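Local coordinates for protein mannuronan C5-epimerase (Pseudomonas syringae pv. tomato, PDB 4NK6) that converts beta-D-mannuronate to alpha-L-guluronate residues within alginate in the periplasm and helps protect the new polymer from degradation on its way to export, at residues A[296-307]-A[320-331]. Residues are numbered along the deposited sequence; the frame is centred on the assembly and turned at random.
Sequences IIISREVDNSFI and VVLDRNSVGNIV
The guanidinium planes of Arg300 and Arg324 stand 66° apart as the two side chains run side by side. Arg300 NH2 lies 3.6 Å from Arg324 NE, and both nitrogens form salt bridges to Asp407, which bridges the pair. At its edge, and in its plane, the Arg324 guanidinium meets Asp323 OD2 through NH1, on the syn lone pair. Ser299 OG donates to Asp323 OD2 at 2.7 Å, from the anti side. Two donors thus grip this one oxygen, and Ser299 also touches His274, the inferred proton acceptor. The Phe306 ring has water 3 over one face, near the rim, while Ile330 CD1 lies 4.0 Å from Phe306 CE2.

In the turn, the Asn329 amide is held at both ends. Asn329 ND2 donates to Val302 O at 3.0 Å, nearly in the amide plane. Asn329 OD1 accepts from Ser305 N at 2.9 Å. Chi1 of -61° sets the amide beside its own backbone N, where it reaches both Val302 and Ser305. Asp303 OD1 takes a straight bond (175°) from Val327 N, above the carboxylate plane.

Ile298 packs alongside Leu322, with Ile298 CD1 3.9 Å from Leu322 CG, inside the coil. These are successive rungs of the right-handed parallel beta-helix. Strand 296-299 lies between strands 269-274 and 320-323, and strand 344-347 follows; strand 306-308 pairs with strand 330-337.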
loop_
_atom_site.group_PDB
_atom_site.type_symbol
_atom_site.label_atom_id
_atom_site.label_comp_id
_atom_site.label_asym_id
_atom_site.label_seq_id
_atom_site.Cartn_x
_atom_site.Cartn_y
_atom_site.Cartn_z
ATOM N N ILE A 296 -3.975 -5.964 5.414
ATOM C CA ILE A 296 -2.891 -5.021 5.648
ATOM C C ILE A 296 -1.643 -5.795 6.033
ATOM O O ILE A 296 -1.676 -6.626 6.939
ATOM C CB ILE A 296 -3.249 -4.032 6.786
ATOM C CG1 ILE A 296 -4.513 -3.227 6.443
ATOM C CG2 ILE A 296 -2.082 -3.109 7.089
ATOM C CD1 ILE A 296 -4.912 -2.225 7.540
ATOM N N ILE A 297 -0.540 -5.546 5.337
ATOM C CA ILE A 297 0.715 -6.211 5.682
ATOM C C ILE A 297 1.887 -5.253 5.506
ATOM O O ILE A 297 2.028 -4.632 4.465
ATOM C CB ILE A 297 0.952 -7.536 4.864
ATOM C CG1 ILE A 297 2.372 -8.071 5.103
ATOM C CG2 ILE A 297 0.717 -7.314 3.354
ATOM C CD1 ILE A 297 2.677 -9.476 4.473
ATOM N N ILE A 298 2.709 -5.109 6.535
ATOM C CA ILE A 298 3.974 -4.411 6.368
ATOM C C ILE A 298 5.081 -5.458 6.436
ATOM O O ILE A 298 5.047 -6.354 7.283
ATOM C CB ILE A 298 4.171 -3.293 7.405
ATOM C CG1 ILE A 298 4.329 -3.861 8.822
ATOM C CG2 ILE A 298 2.987 -2.313 7.361
ATOM C CD1 ILE A 298 4.480 -2.774 9.888
ATOM N N SER A 299 6.040 -5.373 5.518
ATOM C CA SER A 299 7.017 -6.440 5.380
ATOM C C SER A 299 8.411 -5.933 5.059
ATOM O O SER A 299 8.598 -5.073 4.190
ATOM C CB SER A 299 6.567 -7.440 4.308
ATOM O OG SER A 299 7.533 -8.456 4.134
ATOM N N ARG A 300 9.377 -6.489 5.779
ATOM C CA ARG A 300 10.807 -6.238 5.589
ATOM C C ARG A 300 11.269 -4.893 6.114
ATOM O O ARG A 300 11.467 -3.936 5.356
ATOM C CB ARG A 300 11.292 -6.483 4.148
ATOM C CG ARG A 300 12.829 -6.513 4.062
ATOM C CD ARG A 300 13.360 -6.942 2.698
ATOM N NE ARG A 300 13.143 -8.361 2.437
ATOM C CZ ARG A 300 12.324 -8.837 1.502
ATOM N NH1 ARG A 300 11.647 -8.005 0.717
ATOM N NH2 ARG A 300 12.200 -10.152 1.338
ATOM N N GLU A 301 11.459 -4.855 7.426
ATOM C CA GLU A 301 11.901 -3.663 8.141
ATOM C C GLU A 301 11.040 -2.446 7.882
ATOM O O GLU A 301 11.545 -1.344 7.685
ATOM C CB GLU A 301 13.370 -3.357 7.842
ATOM C CG GLU A 301 14.278 -4.554 8.061
ATOM C CD GLU A 301 15.728 -4.145 8.111
ATOM O OE1 GLU A 301 16.391 -4.188 7.058
ATOM O OE2 GLU A 301 16.190 -3.757 9.203
ATOM N N VAL A 302 9.730 -2.632 7.876
ATOM C CA VAL A 302 8.871 -1.473 7.968
ATOM C C VAL A 302 8.803 -1.141 9.451
ATOM O O VAL A 302 8.249 -1.905 10.247
ATOM C CB VAL A 302 7.499 -1.716 7.349
ATOM C CG1 VAL A 302 6.666 -0.442 7.434
ATOM C CG2 VAL A 302 7.670 -2.133 5.895
ATOM N N ASP A 303 9.413 -0.017 9.821
ATOM C CA ASP A 303 9.671 0.297 11.223
ATOM C C ASP A 303 9.031 1.606 11.666
ATOM O O ASP A 303 8.735 2.469 10.839
ATOM C CB ASP A 303 11.186 0.368 11.492
ATOM C CG ASP A 303 11.891 -0.961 11.267
ATOM O OD1 ASP A 303 11.195 -1.980 11.078
ATOM O OD2 ASP A 303 13.144 -0.991 11.294
ATOM N N ASN A 304 8.821 1.741 12.977
ATOM C CA ASN A 304 8.381 2.996 13.574
ATOM C C ASN A 304 7.147 3.573 12.901
ATOM O O ASN A 304 7.075 4.772 12.629
ATOM C CB ASN A 304 9.532 4.009 13.550
ATOM C CG ASN A 304 10.795 3.453 14.198
ATOM O OD1 ASN A 304 10.719 2.716 15.183
ATOM N ND2 ASN A 304 11.949 3.784 13.640
ATOM N N SER A 305 6.183 2.702 12.634
ATOM C CA SER A 305 4.963 3.087 11.945
ATOM C C SER A 305 3.745 2.889 12.846
ATOM O O SER A 305 3.848 2.388 13.974
ATOM C CB SER A 305 4.812 2.286 10.645
ATOM O OG SER A 305 5.870 2.574 9.738
ATOM N N PHE A 306 2.588 3.294 12.346
ATOM C CA PHE A 306 1.391 3.303 13.156
ATOM C C PHE A 306 0.234 2.777 12.347
ATOM O O PHE A 306 -0.087 3.303 11.276
ATOM C CB PHE A 306 1.064 4.726 13.628
ATOM C CG PHE A 306 2.206 5.435 14.306
ATOM C CD1 PHE A 306 3.182 6.082 13.562
ATOM C CD2 PHE A 306 2.275 5.498 15.690
ATOM C CE1 PHE A 306 4.226 6.764 14.188
ATOM C CE2 PHE A 306 3.310 6.181 16.324
ATOM C CZ PHE A 306 4.284 6.816 15.570
ATOM N N ILE A 307 -0.392 1.734 12.869
ATOM C CA ILE A 307 -1.544 1.134 12.229
ATOM C C ILE A 307 -2.692 1.207 13.218
ATOM O O ILE A 307 -2.741 0.428 14.170
ATOM C CB ILE A 307 -1.247 -0.333 11.830
ATOM C CG1 ILE A 307 -0.045 -0.394 10.872
ATOM C CG2 ILE A 307 -2.483 -0.974 11.198
ATOM C CD1 ILE A 307 0.436 -1.829 10.556
ATOM N N VAL A 320 -4.277 -8.252 9.558
ATOM C CA VAL A 320 -3.101 -7.391 9.675
ATOM C C VAL A 320 -1.846 -8.234 9.937
ATOM O O VAL A 320 -1.836 -9.071 10.840
ATOM C CB VAL A 320 -3.250 -6.375 10.835
ATOM C CG1 VAL A 320 -1.961 -5.598 11.030
ATOM C CG2 VAL A 320 -4.417 -5.403 10.564
ATOM N N VAL A 321 -0.796 -8.013 9.150
ATOM C CA VAL A 321 0.446 -8.769 9.289
ATOM C C VAL A 321 1.651 -7.846 9.459
ATOM O O VAL A 321 1.755 -6.842 8.763
ATOM C CB VAL A 321 0.675 -9.698 8.055
ATOM C CG1 VAL A 321 2.022 -10.400 8.134
ATOM C CG2 VAL A 321 -0.441 -10.718 7.951
ATOM N N LEU A 322 2.536 -8.177 10.406
ATOM C CA LEU A 322 3.860 -7.547 10.520
ATOM C C LEU A 322 4.895 -8.622 10.197
ATOM O O LEU A 322 4.972 -9.632 10.896
ATOM C CB LEU A 322 4.107 -7.014 11.935
ATOM C CG LEU A 322 3.477 -5.678 12.361
ATOM C CD1 LEU A 322 1.986 -5.639 12.127
ATOM C CD2 LEU A 322 3.789 -5.381 13.827
ATOM N N ASP A 323 5.683 -8.409 9.144
ATOM C CA ASP A 323 6.511 -9.477 8.580
ATOM C C ASP A 323 7.977 -9.064 8.430
ATOM O O ASP A 323 8.282 -7.884 8.206
ATOM C CB ASP A 323 5.943 -9.882 7.213
ATOM C CG ASP A 323 6.748 -10.988 6.528
ATOM O OD1 ASP A 323 6.989 -12.037 7.153
ATOM O OD2 ASP A 323 7.137 -10.805 5.359
ATOM N N ARG A 324 8.874 -10.039 8.552
ATOM C CA ARG A 324 10.291 -9.857 8.207
ATOM C C ARG A 324 10.968 -8.679 8.910
ATOM O O ARG A 324 11.374 -7.701 8.269
ATOM C CB ARG A 324 10.465 -9.751 6.684
ATOM C CG ARG A 324 10.338 -11.095 5.957
ATOM C CD ARG A 324 10.379 -10.968 4.431
ATOM N NE ARG A 324 10.613 -12.263 3.784
ATOM C CZ ARG A 324 9.677 -13.196 3.611
ATOM N NH1 ARG A 324 8.437 -12.985 4.036
ATOM N NH2 ARG A 324 9.981 -14.345 3.012
ATOM N N ASN A 325 11.082 -8.780 10.230
ATOM C CA ASN A 325 11.866 -7.831 11.014
ATOM C C ASN A 325 11.338 -6.392 10.915
ATOM O O ASN A 325 12.109 -5.427 10.861
ATOM C CB ASN A 325 13.353 -7.931 10.626
ATOM C CG ASN A 325 14.271 -7.311 11.659
ATOM O OD1 ASN A 325 13.915 -7.202 12.835
ATOM N ND2 ASN A 325 15.468 -6.902 11.225
ATOM N N SER A 326 10.015 -6.263 10.896
ATOM C CA SER A 326 9.354 -4.966 10.974
ATOM C C SER A 326 9.103 -4.629 12.438
ATOM O O SER A 326 8.274 -5.271 13.092
ATOM C CB SER A 326 8.033 -4.995 10.201
ATOM O OG SER A 326 8.266 -5.169 8.813
ATOM N N VAL A 327 9.821 -3.631 12.955
ATOM C CA VAL A 327 9.896 -3.400 14.401
ATOM C C VAL A 327 9.575 -1.957 14.815
ATOM O O VAL A 327 9.607 -1.052 13.991
ATOM C CB VAL A 327 11.310 -3.769 14.950
ATOM C CG1 VAL A 327 11.739 -5.148 14.457
ATOM C CG2 VAL A 327 12.343 -2.722 14.546
ATOM N N GLY A 328 9.275 -1.752 16.099
ATOM C CA GLY A 328 9.054 -0.418 16.636
ATOM C C GLY A 328 7.690 0.143 16.280
ATOM O O GLY A 328 7.454 1.357 16.362
ATOM N N ASN A 329 6.779 -0.745 15.901
ATOM C CA ASN A 329 5.478 -0.309 15.406
ATOM C C ASN A 329 4.413 -0.287 16.478
ATOM O O ASN A 329 4.514 -0.985 17.483
ATOM C CB ASN A 329 5.027 -1.207 14.251
ATOM C CG ASN A 329 5.984 -1.160 13.085
ATOM O OD1 ASN A 329 6.086 -0.140 12.411
ATOM N ND2 ASN A 329 6.702 -2.260 12.846
ATOM N N ILE A 330 3.380 0.512 16.246
ATOM C CA ILE A 330 2.219 0.522 17.120
ATOM C C ILE A 330 0.980 0.135 16.323
ATOM O O ILE A 330 0.623 0.781 15.332
ATOM C CB ILE A 330 2.026 1.886 17.827
ATOM C CG1 ILE A 330 3.224 2.177 18.739
ATOM C CG2 ILE A 330 0.758 1.870 18.650
ATOM C CD1 ILE A 330 3.216 3.569 19.350
ATOM N N VAL A 331 0.349 -0.951 16.755
ATOM C CA VAL A 331 -0.874 -1.443 16.145
ATOM C C VAL A 331 -1.986 -1.272 17.183
ATOM O O VAL A 331 -2.005 -1.977 18.191
ATOM C CB VAL A 331 -0.695 -2.922 15.744
ATOM C CG1 VAL A 331 -1.965 -3.476 15.126
ATOM C CG2 VAL A 331 0.461 -3.046 14.758
HETATM O O HOH W 1 14.209 -3.618 11.384
HETATM O O HOH W 2 9.478 3.155 17.831
HETATM O O HOH W 3 5.575 3.303 15.948
#